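Local coordinates for carbonic anhydrase (Porphyridium purpureum, PDB 1DDZ), which probably catalyses the zinc-dependent, reversible hydration of carbon dioxide to hydrogencarbonate and a proton, at residues 136-141 / 150-155; 146-151 / 366-371; 238-243 / 255-260. All blocks are in the same frame, centred on the assembly; numbering follows the deposited sequence.

Interaction 1 of 3, residues 136-141 / 150-155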
ATOM      1  N   ALA A 136       1.953 -15.592  11.419  1.00 17.25           N
ATOM      2  CA  ALA A 136       1.407 -16.759  10.734  1.00 17.63           C
ATOM      3  C   ALA A 136       0.383 -17.451  11.621  1.00 16.83           C
ATOM      4  O   ALA A 136      -0.656 -17.901  11.155  1.00 20.96           O
ATOM      5  CB  ALA A 136       2.536 -17.715  10.379  1.00 19.82           C
ATOM      6  N   LYS A 137       0.678 -17.493  12.913  1.00 17.30           N
ATOM      7  CA  LYS A 137      -0.181 -18.122  13.909  1.00 17.58           C
ATOM      8  C   LYS A 137      -1.519 -17.402  14.048  1.00 17.58           C
ATOM      9  O   LYS A 137      -2.579 -18.033  14.079  1.00 16.50           O
ATOM     10  CB  LYS A 137       0.564 -18.147  15.234  1.00 18.48           C
ATOM     11  CG  LYS A 137      -0.031 -19.008  16.292  1.00 22.70           C
ATOM     12  CD  LYS A 137       0.888 -19.033  17.500  1.00 27.68           C
ATOM     13  CE  LYS A 137       0.191 -19.654  18.681  1.00 29.39           C
ATOM     14  NZ  LYS A 137       1.103 -19.871  19.841  1.00 38.21           N
ATOM     15  N   ALA A 138      -1.469 -16.078  14.070  1.00 17.53           N
ATOM     16  CA  ALA A 138      -2.669 -15.262  14.185  1.00 16.32           C
ATOM     17  C   ALA A 138      -3.570 -15.484  12.983  1.00 19.06           C
ATOM     18  O   ALA A 138      -4.786 -15.527  13.125  1.00 22.17           O
ATOM     19  CB  ALA A 138      -2.293 -13.796  14.291  1.00 19.72           C
ATOM     20  N   ALA A 139      -2.966 -15.664  11.809  1.00 18.87           N
ATOM     21  CA  ALA A 139      -3.711 -15.885  10.572  1.00 18.31           C
ATOM     22  C   ALA A 139      -4.594 -17.152  10.616  1.00 18.88           C
ATOM     23  O   ALA A 139      -5.602 -17.239   9.923  1.00 19.84           O
ATOM     24  CB  ALA A 139      -2.733 -15.954   9.384  1.00 13.56           C
ATOM     25  N   LEU A 140      -4.172 -18.151  11.385  1.00 19.32           N
ATOM     26  CA  LEU A 140      -4.905 -19.414  11.504  1.00 17.17           C
ATOM     27  C   LEU A 140      -5.800 -19.466  12.737  1.00 19.13           C
ATOM     28  O   LEU A 140      -6.929 -19.949  12.681  1.00 19.95           O
ATOM     29  CB  LEU A 140      -3.931 -20.608  11.594  1.00 14.50           C
ATOM     30  CG  LEU A 140      -3.087 -21.129  10.415  1.00 17.06           C
ATOM     31  CD1 LEU A 140      -2.255 -22.362  10.839  1.00 16.49           C
ATOM     32  CD2 LEU A 140      -3.982 -21.508   9.271  1.00 12.71           C
ATOM     33  N   GLY A 141      -5.305 -18.972  13.863  1.00 19.60           N
ATOM     34  CA  GLY A 141      -6.091 -19.087  15.070  1.00 17.26           C
ATOM     35  C   GLY A 141      -6.771 -17.910  15.717  1.00 17.62           C
ATOM     36  O   GLY A 141      -7.223 -18.041  16.845  1.00 20.33           O
ATOM     37  N   ASN A 150      -6.272  -7.507   7.536  1.00  9.41           N
ATOM     38  CA  ASN A 150      -6.191  -7.235   6.095  1.00  7.00           C
ATOM     39  C   ASN A 150      -4.779  -7.559   5.595  1.00  7.23           C
ATOM     40  O   ASN A 150      -4.579  -8.019   4.476  1.00  7.78           O
ATOM     41  CB  ASN A 150      -6.567  -5.786   5.817  1.00  8.68           C
ATOM     42  CG  ASN A 150      -7.983  -5.450   6.271  1.00 11.34           C
ATOM     43  OD1 ASN A 150      -8.965  -5.933   5.713  1.00 14.75           O
ATOM     44  ND2 ASN A 150      -8.090  -4.615   7.293  1.00  7.00           N
ATOM     45  N   TRP A 151      -3.790  -7.366   6.459  1.00 11.14           N
ATOM     46  CA  TRP A 151      -2.410  -7.688   6.126  1.00 11.53           C
ATOM     47  C   TRP A 151      -2.339  -9.221   6.102  1.00 11.03           C
ATOM     48  O   TRP A 151      -1.844  -9.824   5.153  1.00 12.54           O
ATOM     49  CB  TRP A 151      -1.469  -7.142   7.215  1.00 10.24           C
ATOM     50  CG  TRP A 151      -0.007  -7.368   6.937  1.00 11.50           C
ATOM     51  CD1 TRP A 151       0.787  -8.347   7.458  1.00  9.29           C
ATOM     52  CD2 TRP A 151       0.833  -6.582   6.075  1.00  7.49           C
ATOM     53  NE1 TRP A 151       2.070  -8.222   6.973  1.00  9.12           N
ATOM     54  CE2 TRP A 151       2.126  -7.147   6.126  1.00  8.94           C
ATOM     55  CE3 TRP A 151       0.616  -5.452   5.269  1.00  7.73           C
ATOM     56  CZ2 TRP A 151       3.202  -6.620   5.403  1.00  8.89           C
ATOM     57  CZ3 TRP A 151       1.685  -4.930   4.550  1.00 11.74           C
ATOM     58  CH2 TRP A 151       2.962  -5.517   4.624  1.00  9.13           C
ATOM     59  N   LEU A 152      -2.868  -9.841   7.156  1.00 15.10           N
ATOM     60  CA  LEU A 152      -2.876 -11.295   7.313  1.00 14.35           C
ATOM     61  C   LEU A 152      -3.658 -12.092   6.271  1.00 13.99           C
ATOM     62  O   LEU A 152      -3.478 -13.306   6.189  1.00 13.98           O
ATOM     63  CB  LEU A 152      -3.311 -11.679   8.723  1.00 13.02           C
ATOM     64  CG  LEU A 152      -2.412 -11.092   9.816  1.00  8.61           C
ATOM     65  CD1 LEU A 152      -2.914 -11.508  11.162  1.00  7.00           C
ATOM     66  CD2 LEU A 152      -0.986 -11.555   9.619  1.00  9.50           C
ATOM     67  N   ARG A 153      -4.507 -11.428   5.481  1.00 12.90           N
ATOM     68  CA  ARG A 153      -5.247 -12.104   4.422  1.00 11.84           C
ATOM     69  C   ARG A 153      -4.273 -12.693   3.413  1.00 13.79           C
ATOM     70  O   ARG A 153      -4.603 -13.650   2.752  1.00 13.88           O
ATOM     71  CB  ARG A 153      -6.184 -11.157   3.671  1.00 14.25           C
ATOM     72  CG  ARG A 153      -7.473 -10.788   4.363  1.00 22.73           C
ATOM     73  CD  ARG A 153      -8.167 -11.985   4.986  1.00 29.85           C
ATOM     74  NE  ARG A 153      -7.651 -12.255   6.335  1.00 35.48           N
ATOM     75  CZ  ARG A 153      -8.390 -12.670   7.359  1.00 35.14           C
ATOM     76  NH1 ARG A 153      -9.698 -12.867   7.205  1.00 38.38           N
ATOM     77  NH2 ARG A 153      -7.818 -12.899   8.538  1.00 37.51           N
ATOM     78  N   HIS A 154      -3.068 -12.126   3.295  1.00 10.27           N
ATOM     79  CA  HIS A 154      -2.086 -12.636   2.351  1.00  8.35           C
ATOM     80  C   HIS A 154      -1.562 -13.987   2.769  1.00  8.73           C
ATOM     81  O   HIS A 154      -1.302 -14.840   1.933  1.00 12.37           O
ATOM     82  CB  HIS A 154      -0.935 -11.644   2.161  1.00  8.71           C
ATOM     83  CG  HIS A 154      -1.342 -10.397   1.453  1.00  7.00           C
ATOM     84  ND1 HIS A 154      -1.518 -10.342   0.084  1.00  7.00           N
ATOM     85  CD2 HIS A 154      -1.655  -9.168   1.915  1.00  7.00           C
ATOM     86  CE1 HIS A 154      -1.928  -9.137  -0.257  1.00  7.00           C
ATOM     87  NE2 HIS A 154      -2.016  -8.409   0.838  1.00  7.00           N
ATOM     88  N   ILE A 155      -1.437 -14.198   4.070  1.00  9.71           N
ATOM     89  CA  ILE A 155      -0.989 -15.483   4.593  1.00 13.48           C
ATOM     90  C   ILE A 155      -2.099 -16.520   4.333  1.00 15.46           C
ATOM     91  O   ILE A 155      -1.834 -17.693   4.094  1.00 16.10           O
ATOM     92  CB  ILE A 155      -0.713 -15.379   6.080  1.00 13.22           C
ATOM     93  CG1 ILE A 155       0.462 -14.431   6.307  1.00 17.78           C
ATOM     94  CG2 ILE A 155      -0.416 -16.757   6.670  1.00 19.58           C
ATOM     95  CD1 ILE A 155       0.823 -14.234   7.753  1.00 16.16           C
TER

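Interaction 2 of 3, residues 146-151 / 366-371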
ATOM      1  N   GLY A 146      -9.186  -6.714  13.181  1.00 10.71           N
ATOM      2  CA  GLY A 146      -9.184  -5.353  12.678  1.00 10.23           C
ATOM      3  C   GLY A 146      -8.190  -5.074  11.557  1.00 15.60           C
ATOM      4  O   GLY A 146      -7.944  -5.927  10.689  1.00 15.58           O
ATOM      5  N   LEU A 147      -7.594  -3.880  11.591  1.00 10.69           N
ATOM      6  CA  LEU A 147      -6.608  -3.430  10.594  1.00 11.00           C
ATOM      7  C   LEU A 147      -5.651  -4.534  10.131  1.00  9.30           C
ATOM      8  O   LEU A 147      -5.540  -4.812   8.936  1.00  8.48           O
ATOM      9  CB  LEU A 147      -5.789  -2.268  11.173  1.00 10.13           C
ATOM     10  CG  LEU A 147      -4.641  -1.464  10.501  1.00 17.39           C
ATOM     11  CD1 LEU A 147      -3.479  -2.306  10.013  1.00  8.38           C
ATOM     12  CD2 LEU A 147      -5.169  -0.636   9.390  1.00 20.63           C
ATOM     13  N   ILE A 148      -4.925  -5.120  11.074  1.00  9.35           N
ATOM     14  CA  ILE A 148      -3.956  -6.148  10.752  1.00 10.67           C
ATOM     15  C   ILE A 148      -4.498  -7.408  10.059  1.00 14.56           C
ATOM     16  O   ILE A 148      -3.736  -8.107   9.383  1.00 14.18           O
ATOM     17  CB  ILE A 148      -3.139  -6.540  11.984  1.00 11.87           C
ATOM     18  CG1 ILE A 148      -1.922  -7.357  11.547  1.00  7.00           C
ATOM     19  CG2 ILE A 148      -4.013  -7.296  12.977  1.00 11.25           C
ATOM     20  CD1 ILE A 148      -0.948  -7.575  12.632  1.00 10.52           C
ATOM     21  N   ASP A 149      -5.792  -7.697  10.194  1.00 10.81           N
ATOM     22  CA  ASP A 149      -6.338  -8.889   9.542  1.00  8.89           C
ATOM     23  C   ASP A 149      -6.272  -8.753   8.022  1.00  9.94           C
ATOM     24  O   ASP A 149      -6.165  -9.749   7.302  1.00 10.76           O
ATOM     25  CB  ASP A 149      -7.777  -9.133   9.989  1.00 10.37           C
ATOM     26  CG  ASP A 149      -7.893 -10.285  10.938  1.00 11.53           C
ATOM     27  OD1 ASP A 149      -6.911 -11.045  11.095  1.00 15.04           O
ATOM     28  OD2 ASP A 149      -8.973 -10.448  11.531  1.00 15.05           O
ATOM     29  N   ASN A 150      -6.272  -7.507   7.536  1.00  9.41           N
ATOM     30  CA  ASN A 150      -6.191  -7.235   6.095  1.00  7.00           C
ATOM     31  C   ASN A 150      -4.779  -7.559   5.595  1.00  7.23           C
ATOM     32  O   ASN A 150      -4.579  -8.019   4.476  1.00  7.78           O
ATOM     33  CB  ASN A 150      -6.567  -5.786   5.817  1.00  8.68           C
ATOM     34  CG  ASN A 150      -7.983  -5.450   6.271  1.00 11.34           C
ATOM     35  OD1 ASN A 150      -8.965  -5.933   5.713  1.00 14.75           O
ATOM     36  ND2 ASN A 150      -8.090  -4.615   7.293  1.00  7.00           N
ATOM     37  N   TRP A 151      -3.790  -7.366   6.459  1.00 11.14           N
ATOM     38  CA  TRP A 151      -2.410  -7.688   6.126  1.00 11.53           C
ATOM     39  C   TRP A 151      -2.339  -9.221   6.102  1.00 11.03           C
ATOM     40  O   TRP A 151      -1.844  -9.824   5.153  1.00 12.54           O
ATOM     41  CB  TRP A 151      -1.469  -7.142   7.215  1.00 10.24           C
ATOM     42  CG  TRP A 151      -0.007  -7.368   6.937  1.00 11.50           C
ATOM     43  CD1 TRP A 151       0.787  -8.347   7.458  1.00  9.29           C
ATOM     44  CD2 TRP A 151       0.833  -6.582   6.075  1.00  7.49           C
ATOM     45  NE1 TRP A 151       2.070  -8.222   6.973  1.00  9.12           N
ATOM     46  CE2 TRP A 151       2.126  -7.147   6.126  1.00  8.94           C
ATOM     47  CE3 TRP A 151       0.616  -5.452   5.269  1.00  7.73           C
ATOM     48  CZ2 TRP A 151       3.202  -6.620   5.403  1.00  8.89           C
ATOM     49  CZ3 TRP A 151       1.685  -4.930   4.550  1.00 11.74           C
ATOM     50  CH2 TRP A 151       2.962  -5.517   4.624  1.00  9.13           C
ATOM     51  N   VAL A 366       2.325  -3.431  11.939  1.00  9.88           N
ATOM     52  CA  VAL A 366       3.306  -3.696  13.002  1.00  8.57           C
ATOM     53  C   VAL A 366       2.909  -2.912  14.256  1.00 10.52           C
ATOM     54  O   VAL A 366       2.924  -3.462  15.359  1.00 12.08           O
ATOM     55  CB  VAL A 366       4.752  -3.281  12.599  1.00  7.00           C
ATOM     56  CG1 VAL A 366       5.694  -3.502  13.742  1.00 15.34           C
ATOM     57  CG2 VAL A 366       5.245  -4.085  11.402  1.00  9.11           C
ATOM     58  N   LEU A 367       2.533  -1.641  14.072  1.00 11.11           N
ATOM     59  CA  LEU A 367       2.118  -0.750  15.167  1.00 10.34           C
ATOM     60  C   LEU A 367       0.945  -1.348  15.929  1.00  7.00           C
ATOM     61  O   LEU A 367       1.018  -1.546  17.139  1.00 11.79           O
ATOM     62  CB  LEU A 367       1.680   0.613  14.611  1.00 11.43           C
ATOM     63  CG  LEU A 367       2.102   1.950  15.237  1.00 12.95           C
ATOM     64  CD1 LEU A 367       1.023   2.956  14.987  1.00  8.83           C
ATOM     65  CD2 LEU A 367       2.389   1.849  16.717  1.00 11.54           C
ATOM     66  N   GLN A 368      -0.129  -1.657  15.215  1.00  7.48           N
ATOM     67  CA  GLN A 368      -1.315  -2.231  15.842  1.00 11.40           C
ATOM     68  C   GLN A 368      -0.996  -3.514  16.591  1.00 10.07           C
ATOM     69  O   GLN A 368      -1.377  -3.676  17.755  1.00 10.17           O
ATOM     70  CB  GLN A 368      -2.413  -2.510  14.817  1.00 10.00           C
ATOM     71  CG  GLN A 368      -3.663  -3.024  15.500  1.00 11.03           C
ATOM     72  CD  GLN A 368      -4.612  -3.720  14.567  1.00 10.73           C
ATOM     73  OE1 GLN A 368      -4.244  -4.090  13.453  1.00 10.01           O
ATOM     74  NE2 GLN A 368      -5.842  -3.916  15.019  1.00  8.89           N
ATOM     75  N   TYR A 369      -0.282  -4.418  15.926  1.00 11.06           N
ATOM     76  CA  TYR A 369       0.092  -5.676  16.543  1.00 13.48           C
ATOM     77  C   TYR A 369       0.852  -5.451  17.867  1.00 13.90           C
ATOM     78  O   TYR A 369       0.557  -6.087  18.878  1.00 13.69           O
ATOM     79  CB  TYR A 369       0.935  -6.508  15.581  1.00 10.50           C
ATOM     80  CG  TYR A 369       1.207  -7.902  16.123  1.00 14.34           C
ATOM     81  CD1 TYR A 369       0.282  -8.921  15.934  1.00  9.89           C
ATOM     82  CD2 TYR A 369       2.366  -8.191  16.838  1.00 13.02           C
ATOM     83  CE1 TYR A 369       0.491 -10.187  16.443  1.00 15.80           C
ATOM     84  CE2 TYR A 369       2.590  -9.466  17.355  1.00 16.42           C
ATOM     85  CZ  TYR A 369       1.645 -10.464  17.147  1.00 19.07           C
ATOM     86  OH  TYR A 369       1.844 -11.735  17.650  1.00 22.08           O
ATOM     87  N   ALA A 370       1.802  -4.516  17.865  1.00 15.80           N
ATOM     88  CA  ALA A 370       2.609  -4.223  19.053  1.00 10.55           C
ATOM     89  C   ALA A 370       1.864  -3.493  20.155  1.00  8.70           C
ATOM     90  O   ALA A 370       1.935  -3.867  21.316  1.00  9.87           O
ATOM     91  CB  ALA A 370       3.838  -3.419  18.652  1.00 15.80           C
ATOM     92  N   VAL A 371       1.177  -2.424  19.787  1.00  9.66           N
ATOM     93  CA  VAL A 371       0.442  -1.609  20.738  1.00 11.57           C
ATOM     94  C   VAL A 371      -0.839  -2.266  21.240  1.00 13.57           C
ATOM     95  O   VAL A 371      -1.044  -2.376  22.439  1.00 13.17           O
ATOM     96  CB  VAL A 371       0.085  -0.218  20.119  1.00 16.11           C
ATOM     97  CG1 VAL A 371      -0.752   0.619  21.081  1.00 13.19           C
ATOM     98  CG2 VAL A 371       1.356   0.538  19.740  1.00 18.31           C
TER

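Interaction 3 of 3, residues 238-243 / 255-260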
ATOM      1  N   TYR A 238       1.042 -14.836 -25.505  1.00 22.88           N
ATOM      2  CA  TYR A 238      -0.124 -14.067 -25.943  1.00 22.85           C
ATOM      3  C   TYR A 238       0.097 -12.995 -26.963  1.00 25.24           C
ATOM      4  O   TYR A 238      -0.860 -12.407 -27.440  1.00 24.96           O
ATOM      5  CB  TYR A 238      -0.794 -13.412 -24.749  1.00 18.86           C
ATOM      6  CG  TYR A 238      -1.241 -14.418 -23.742  1.00 21.60           C
ATOM      7  CD1 TYR A 238      -0.443 -14.729 -22.629  1.00 20.05           C
ATOM      8  CD2 TYR A 238      -2.434 -15.119 -23.926  1.00 18.90           C
ATOM      9  CE1 TYR A 238      -0.827 -15.737 -21.723  1.00 18.60           C
ATOM     10  CE2 TYR A 238      -2.822 -16.109 -23.037  1.00 16.61           C
ATOM     11  CZ  TYR A 238      -2.024 -16.420 -21.945  1.00 17.21           C
ATOM     12  OH  TYR A 238      -2.511 -17.430 -21.150  1.00 21.76           O
ATOM     13  N   ARG A 239       1.343 -12.681 -27.258  1.00 29.29           N
ATOM     14  CA  ARG A 239       1.591 -11.627 -28.211  1.00 35.72           C
ATOM     15  C   ARG A 239       2.433 -12.150 -29.354  1.00 40.25           C
ATOM     16  O   ARG A 239       3.409 -12.881 -29.142  1.00 40.27           O
ATOM     17  CB  ARG A 239       2.296 -10.448 -27.514  1.00 35.99           C
ATOM     18  CG  ARG A 239       1.619  -9.075 -27.698  1.00 37.75           C
ATOM     19  CD  ARG A 239       0.274  -8.997 -26.994  1.00 35.95           C
ATOM     20  NE  ARG A 239      -0.438  -7.756 -27.273  1.00 39.33           N
ATOM     21  CZ  ARG A 239      -0.881  -6.925 -26.332  1.00 45.51           C
ATOM     22  NH1 ARG A 239      -0.679  -7.198 -25.054  1.00 46.94           N
ATOM     23  NH2 ARG A 239      -1.542  -5.821 -26.660  1.00 51.47           N
ATOM     24  N   THR A 240       2.007 -11.851 -30.574  1.00 45.54           N
ATOM     25  CA  THR A 240       2.769 -12.243 -31.743  1.00 50.95           C
ATOM     26  C   THR A 240       3.990 -11.309 -31.734  1.00 53.43           C
ATOM     27  O   THR A 240       3.901 -10.179 -31.250  1.00 55.94           O
ATOM     28  CB  THR A 240       1.956 -12.022 -33.021  1.00 51.50           C
ATOM     29  OG1 THR A 240       0.636 -12.556 -32.845  1.00 54.36           O
ATOM     30  CG2 THR A 240       2.621 -12.749 -34.171  1.00 53.56           C
ATOM     31  N   LYS A 241       5.121 -11.762 -32.264  1.00 57.11           N
ATOM     32  CA  LYS A 241       6.349 -10.954 -32.289  1.00 62.00           C
ATOM     33  C   LYS A 241       6.177  -9.521 -32.814  1.00 61.11           C
ATOM     34  O   LYS A 241       6.899  -8.608 -32.416  1.00 59.93           O
ATOM     35  CB  LYS A 241       7.420 -11.674 -33.100  1.00 68.19           C
ATOM     36  CG  LYS A 241       8.841 -11.291 -32.718  1.00 78.28           C
ATOM     37  CD  LYS A 241       9.091 -11.489 -31.215  1.00 85.39           C
ATOM     38  CE  LYS A 241      10.569 -11.744 -30.919  1.00 91.74           C
ATOM     39  NZ  LYS A 241      11.477 -10.771 -31.601  1.00 97.46           N
ATOM     40  N   SER A 242       5.218  -9.343 -33.712  1.00 62.77           N
ATOM     41  CA  SER A 242       4.911  -8.039 -34.290  1.00 63.46           C
ATOM     42  C   SER A 242       4.151  -7.163 -33.282  1.00 63.28           C
ATOM     43  O   SER A 242       4.490  -5.991 -33.066  1.00 65.25           O
ATOM     44  CB  SER A 242       4.081  -8.238 -35.568  1.00 66.00           C
ATOM     45  OG  SER A 242       3.082  -9.244 -35.387  1.00 69.47           O
ATOM     46  N   ASP A 243       3.161  -7.764 -32.619  1.00 61.62           N
ATOM     47  CA  ASP A 243       2.345  -7.063 -31.636  1.00 59.76           C
ATOM     48  C   ASP A 243       3.078  -6.844 -30.318  1.00 55.89           C
ATOM     49  O   ASP A 243       2.672  -6.010 -29.512  1.00 56.44           O
ATOM     50  CB  ASP A 243       1.022  -7.800 -31.412  1.00 63.78           C
ATOM     51  CG  ASP A 243       0.108  -7.734 -32.630  1.00 68.41           C
ATOM     52  OD1 ASP A 243       0.012  -6.648 -33.252  1.00 69.01           O
ATOM     53  OD2 ASP A 243      -0.505  -8.770 -32.974  1.00 72.75           O
ATOM     54  N   PRO A 255      -4.094  -6.802 -30.405  1.00 50.28           N
ATOM     55  CA  PRO A 255      -4.774  -8.046 -30.028  1.00 48.03           C
ATOM     56  C   PRO A 255      -4.012  -9.049 -29.157  1.00 48.01           C
ATOM     57  O   PRO A 255      -2.776  -9.095 -29.156  1.00 46.00           O
ATOM     58  CB  PRO A 255      -5.101  -8.656 -31.388  1.00 48.29           C
ATOM     59  CG  PRO A 255      -3.894  -8.267 -32.206  1.00 48.18           C
ATOM     60  CD  PRO A 255      -3.741  -6.808 -31.838  1.00 49.47           C
ATOM     61  N   LEU A 256      -4.770  -9.835 -28.395  1.00 47.00           N
ATOM     62  CA  LEU A 256      -4.194 -10.893 -27.579  1.00 46.68           C
ATOM     63  C   LEU A 256      -4.429 -12.177 -28.360  1.00 46.98           C
ATOM     64  O   LEU A 256      -5.573 -12.571 -28.605  1.00 45.50           O
ATOM     65  CB  LEU A 256      -4.846 -10.993 -26.200  1.00 44.42           C
ATOM     66  CG  LEU A 256      -4.200 -10.166 -25.090  1.00 43.13           C
ATOM     67  CD1 LEU A 256      -4.758 -10.624 -23.766  1.00 43.19           C
ATOM     68  CD2 LEU A 256      -2.698 -10.344 -25.098  1.00 35.84           C
ATOM     69  N   VAL A 257      -3.337 -12.780 -28.808  1.00 46.17           N
ATOM     70  CA  VAL A 257      -3.361 -14.011 -29.584  1.00 47.52           C
ATOM     71  C   VAL A 257      -2.825 -15.158 -28.728  1.00 47.02           C
ATOM     72  O   VAL A 257      -1.663 -15.145 -28.321  1.00 47.89           O
ATOM     73  CB  VAL A 257      -2.484 -13.861 -30.857  1.00 48.59           C
ATOM     74  CG1 VAL A 257      -2.434 -15.153 -31.637  1.00 47.93           C
ATOM     75  CG2 VAL A 257      -3.016 -12.743 -31.732  1.00 48.48           C
ATOM     76  N   GLN A 258      -3.669 -16.152 -28.465  1.00 45.99           N
ATOM     77  CA  GLN A 258      -3.283 -17.312 -27.657  1.00 46.26           C
ATOM     78  C   GLN A 258      -2.287 -18.196 -28.439  1.00 49.44           C
ATOM     79  O   GLN A 258      -2.679 -19.158 -29.119  1.00 49.17           O
ATOM     80  CB  GLN A 258      -4.543 -18.104 -27.281  1.00 45.75           C
ATOM     81  CG  GLN A 258      -4.369 -19.187 -26.229  1.00 47.77           C
ATOM     82  CD  GLN A 258      -5.652 -19.976 -26.001  1.00 49.34           C
ATOM     83  OE1 GLN A 258      -6.353 -20.324 -26.951  1.00 49.28           O
ATOM     84  NE2 GLN A 258      -5.963 -20.267 -24.742  1.00 50.92           N
ATOM     85  N   VAL A 259      -1.004 -17.838 -28.361  1.00 51.15           N
ATOM     86  CA  VAL A 259       0.074 -18.560 -29.048  1.00 52.56           C
ATOM     87  C   VAL A 259       0.135 -20.016 -28.594  1.00 53.75           C
ATOM     88  O   VAL A 259       0.386 -20.916 -29.390  1.00 54.12           O
ATOM     89  CB  VAL A 259       1.451 -17.873 -28.814  1.00 50.20           C
ATOM     90  CG1 VAL A 259       2.576 -18.714 -29.373  1.00 50.52           C
ATOM     91  CG2 VAL A 259       1.473 -16.505 -29.463  1.00 51.90           C
ATOM     92  N   THR A 260      -0.064 -20.231 -27.300  1.00 54.14           N
ATOM     93  CA  THR A 260      -0.071 -21.569 -26.722  1.00 54.55           C
ATOM     94  C   THR A 260      -1.068 -21.554 -25.576  1.00 52.72           C
ATOM     95  O   THR A 260      -1.299 -20.514 -24.970  1.00 50.03           O
ATOM     96  CB  THR A 260       1.354 -22.070 -26.296  1.00 57.19           C
ATOM     97  OG1 THR A 260       1.271 -22.887 -25.114  1.00 59.69           O
ATOM     98  CG2 THR A 260       2.315 -20.918 -26.075  1.00 58.26           C
TER
HETATM   99  O   HOH W   1      -0.596 -19.804 -22.638  1.00 36.46           O
HETATM  100  O   HOH W   2      -0.699 -10.527 -30.623  1.00 39.74           O

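Interaction 1 of 3, residues 136-141 / 150-155
Where Ala139 meets Leu152 and Ile155, no ring or amide takes part; the flat groups of 150-155 meet other partners. The imidazole of His154 makes an edge-to-face stack with His104 of the second subunit, and its NE2 is hydrogen-bonded to Ser105 OG of that chain. The indole of Trp151 bonds through NE1 to Ile98 O and packs on Ser362 and Ser365 of helix 361-373.

What remains is an apolar meeting of alanines with the branches of Leu152 and Ile155, a worked example of how small side chains meet branched ones where two helices cross at a right angle. The axes of 136-141 and 150-155 approach to 9.0 Å and cross at -90°. Ala139 lies at the middle of the crossing, its CA 5.7 Å from Leu152 CA. Its methyl CB touches Ile155 CG2 at 3.7 Å, and the same methyl lies 4.4 Å from Leu152 CB. Ile155 straddles this point: with CG1 placed beside the backbone N (chi1 -65°), CG2 is left to meet Ala139 while the extended outer branch carries CD1 across to the earlier turn of 136-141, where it rests 4.0 Å from Ala136 CA. Leu152 reaches toward Ala138 instead, its CD1 coming 3.9 Å from Ala138 CB. Leu179 of helix 172-193 touches Ile155 and also Leu140, so a third helix closes over part of the same apolar cluster.

The helix carrying the alanines follows the zinc ligand Cys133, and the side chain of Ala136 lies about 6 Å from the zinc ion. No hydrogen bond crosses between the segments, and all five touching residues are buried. The chemistry therefore implies adhesion by apolar packing alone.

Interaction 2 of 3, residues 146-151 / 366-371
Polar bonding is concentrated on the side-chain amide of Gln368, which reaches across to the first turn of helix 147-161. Its OE1 accepts the backbone N-H of Ile148 at 2.7 Å, in the carbonyl plane and with an N-H...O angle of 144°. CG of Gln368 stands anti to the backbone N (chi1 -177°) and the chain continues extended, which gives it the length to span the gap. NE2 of the same amide is hydrogen-bonded to Leu145 O and Gln372 OE1, so both ends of the group are held and its rotation is fixed. Within 146-151, Asn150 ND2 and Asn150 N both reach Leu147 O from one face of its plane, the former at 3.0 Å.

Carbons crowd the acceptor oxygen: Ile148 CB lies 3.1 Å from Gln368 OE1, and Leu147 CB is 3.3 Å from the same oxygen. Apolar packing is made by the longer branch of Ile148, which carries CD1 to Tyr369 CB at 3.7 Å, with the tyrosine ring approached obliquely. That ring also meets Phe347, their planes about 20° apart. Tyr369, packed on Ile148, lies about 4 Å from the side chain of the zinc ligand Asp76.

The contact thus implies a directional join between the two carbonic anhydrase regions of one chain, made by a buried amide satisfied at both its acceptor and its donor end.

Interaction 3 of 3, residues 238-243 / 255-260
Two irregular arms of a long loop run past each other in opposite directions here, joined where Tyr238 meets Val257, in the connection between strand 222-227 and helix 266-279. A backbone hydrogen bond ties them: Val257 N to Tyr238 O, 2.9 Å, with the donor tilted 29° from the carbonyl plane. In return Val257 O takes a CA-H...O contact from Tyr238 CA at 3.0 Å. Just beyond, the chain kinks at Gln258, the centre of an inverse gamma turn closed by a weak bond from Val259 N to Val257 O.

Leu256 CD2 fills the angle beside this pairing, 3.6 Å from Tyr238 CB, and the bent side chain of Arg239 passes obliquely over the same methyl. At the other end a water joins three groups: it accepts from Thr240 N and donates to Asp243 OD2 and to Pro255 O, the last at 2.9 Å. The carboxylate of Asp243 also packs on the proline ring, its OD2 lying 3.5 Å from Pro255 CG.

The polar ends reach into the second subunit. Arg239 NH1 forms a salt bridge with Asp142 of that chain, Tyr238 OH bonds to its Glu175, and Gln258 NE2 to its Cys169 O. Tyr238 packs on Leu140 and Leu256 on Leu176 of the second subunit, so the paired arms lie against its helices 134-141 and 172-193.

In the fold
Followed from the N terminus, the chain first closes a short loop in interaction 1, where helix 147-161 crosses the preceding helix 134-141. Interaction 2 opens on the start of helix 147-161, sharing Asn150 and Trp151 with interaction 1, and closes only after 214 further residues, on helix 361-373. It thereby ties a helix that follows strand 124-130 to one that precedes strand 378-384. Interaction 3 is nested inside this long excursion, fastening the loop between strand 222-227 and helix 266-279, with its centre 43 Å from that of interaction 2. It follows interaction 1 in series, yet rests on the second subunit's copy of helix 134-141, the helix used in interaction 1.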